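Local coordinates for Myo-inositol phosphohydrolase (Mitsuokella multacida, PDB 4WU3), which probably removes phosphate groups from myo-inositol phosphates such as phytate, using a fold like that of protein tyrosine phosphatases, at residues 300-303 against 304-307. The protein carries 2 engineered substitutions. Sequence-based numbering, arbitrary orientation.
Sequences RYQF and VQHF
Phe307 N donates to Phe303 O at 2.9 Å, the shortest and, at 166°, the straightest of four successive i to i+4 backbone bonds here. His306 N reaches Gln302 O and Gln305 N reaches Tyr301 O in the same way, while the bond from Val304 N to Arg300 O is weak, stretched to 3.3 Å.

Gln302 O also meets the imidazole of His306: it sits over one ring face, near the rim, with CD2 of His306 3.0 Å away. The ring gets there because CG of His306 lies beside its own backbone N (chi1 -60°), folding it back over the preceding turn. With an alanine here the ring is gone, which would probably uncover Gln302 O on that side and open a gap against Lys329 of the second subunit.

On the neighbouring strip, the extended side chain of Gln305 runs back toward Tyr301, its CG beside the backbone N. OE1 of Gln305 stands above one face of the Tyr301 ring, toward its rim, 3.6 Å from CD2, with amide and ring planes only 30° apart; NE2 of Gln305 is hydrogen-bonded to a glycerol, probably from the crystallisation liquor. Val304 CG2 lies 4.1 Å from CD1 of Tyr301, the two side chains crossing at about a right angle.

The buried flank belongs to Phe303 and Phe307, which run side by side in the same direction. CB of Phe307 lies over one face of the Phe303 ring, toward its rim, 4.1 Å from CZ. Met255 and Val222 receive both phenylalanines, and Val254 and Ile271 meet Val304. This is the i to i+4 pattern of an amphipathic alpha-helix, 291-313, packing its apolar side on helices 219-230, 247-261 and 267-276 of the PTP-like fold.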
loop_
_atom_site.group_PDB
_atom_site.type_symbol
_atom_site.label_atom_id
_atom_site.label_comp_id
_atom_site.label_asym_id
_atom_site.label_seq_id
_atom_site.Cartn_x
_atom_site.Cartn_y
_atom_site.Cartn_z
ATOM N N ARG A 300 2.371 8.408 -0.833
ATOM C CA ARG A 300 2.816 9.513 -1.668
ATOM C C ARG A 300 2.850 10.857 -0.917
ATOM O O ARG A 300 3.634 11.743 -1.270
ATOM C CB ARG A 300 1.977 9.613 -2.937
ATOM C CG ARG A 300 0.665 10.302 -2.738
ATOM C CD ARG A 300 -0.187 10.284 -3.987
ATOM N NE ARG A 300 -1.457 10.920 -3.676
ATOM C CZ ARG A 300 -2.508 10.944 -4.481
ATOM N NH1 ARG A 300 -2.451 10.354 -5.671
ATOM N NH2 ARG A 300 -3.614 11.560 -4.079
ATOM N N TYR A 301 2.026 11.023 0.116
ATOM C CA TYR A 301 2.115 12.239 0.921
ATOM C C TYR A 301 3.433 12.259 1.684
ATOM O O TYR A 301 4.126 13.266 1.734
ATOM C CB TYR A 301 0.960 12.348 1.906
ATOM C CG TYR A 301 0.982 13.600 2.760
ATOM C CD1 TYR A 301 1.298 14.839 2.216
ATOM C CD2 TYR A 301 0.636 13.547 4.104
ATOM C CE1 TYR A 301 1.303 15.985 2.992
ATOM C CE2 TYR A 301 0.627 14.690 4.888
ATOM C CZ TYR A 301 0.963 15.902 4.329
ATOM O OH TYR A 301 0.957 17.031 5.108
ATOM N N GLN A 302 3.764 11.135 2.285
ATOM C CA GLN A 302 5.001 11.018 3.017
ATOM C C GLN A 302 6.186 11.222 2.088
ATOM O O GLN A 302 7.205 11.771 2.493
ATOM C CB GLN A 302 5.073 9.650 3.697
ATOM C CG GLN A 302 4.096 9.520 4.849
ATOM C CD GLN A 302 4.145 8.169 5.528
ATOM O OE1 GLN A 302 4.475 7.158 4.922
ATOM N NE2 GLN A 302 3.791 8.150 6.795
ATOM N N PHE A 303 6.066 10.780 0.840
ATOM C CA PHE A 303 7.171 10.957 -0.073
ATOM C C PHE A 303 7.485 12.424 -0.287
ATOM O O PHE A 303 8.649 12.793 -0.313
ATOM C CB PHE A 303 6.939 10.322 -1.449
ATOM C CG PHE A 303 7.872 10.858 -2.490
ATOM C CD1 PHE A 303 9.237 10.647 -2.381
ATOM C CD2 PHE A 303 7.401 11.615 -3.545
ATOM C CE1 PHE A 303 10.111 11.167 -3.324
ATOM C CE2 PHE A 303 8.265 12.132 -4.492
ATOM C CZ PHE A 303 9.621 11.911 -4.379
ATOM N N VAL A 304 6.472 13.260 -0.485
ATOM C CA VAL A 304 6.756 14.672 -0.758
ATOM C C VAL A 304 7.310 15.366 0.486
ATOM O O VAL A 304 8.062 16.314 0.367
ATOM C CB VAL A 304 5.568 15.456 -1.370
ATOM C CG1 VAL A 304 5.454 15.132 -2.842
ATOM C CG2 VAL A 304 4.268 15.171 -0.646
ATOM N N GLN A 305 6.947 14.878 1.673
ATOM C CA GLN A 305 7.553 15.375 2.912
ATOM C C GLN A 305 9.045 15.063 2.908
ATOM O O GLN A 305 9.868 15.905 3.244
ATOM C CB GLN A 305 6.895 14.745 4.141
ATOM C CG GLN A 305 5.421 15.086 4.314
ATOM C CD GLN A 305 4.793 14.392 5.507
ATOM O OE1 GLN A 305 4.055 13.423 5.363
ATOM N NE2 GLN A 305 5.080 14.895 6.697
ATOM N N HIS A 306 9.398 13.847 2.527
ATOM C CA HIS A 306 10.804 13.450 2.543
ATOM C C HIS A 306 11.600 14.189 1.479
ATOM O O HIS A 306 12.737 14.581 1.727
ATOM C CB HIS A 306 10.960 11.943 2.343
ATOM C CG HIS A 306 10.290 11.123 3.397
ATOM N ND1 HIS A 306 10.407 11.400 4.742
ATOM C CD2 HIS A 306 9.502 10.027 3.304
ATOM C CE1 HIS A 306 9.710 10.513 5.431
ATOM N NE2 HIS A 306 9.152 9.669 4.582
ATOM N N PHE A 307 11.014 14.361 0.296
ATOM C CA PHE A 307 11.660 15.143 -0.760
ATOM C C PHE A 307 11.880 16.592 -0.315
ATOM O O PHE A 307 12.942 17.169 -0.581
ATOM C CB PHE A 307 10.834 15.110 -2.052
ATOM C CG PHE A 307 11.517 15.764 -3.228
ATOM C CD1 PHE A 307 12.480 15.085 -3.956
ATOM C CD2 PHE A 307 11.193 17.050 -3.602
ATOM C CE1 PHE A 307 13.108 15.690 -5.036
ATOM C CE2 PHE A 307 11.823 17.656 -4.672
ATOM C CZ PHE A 307 12.779 16.978 -5.393
#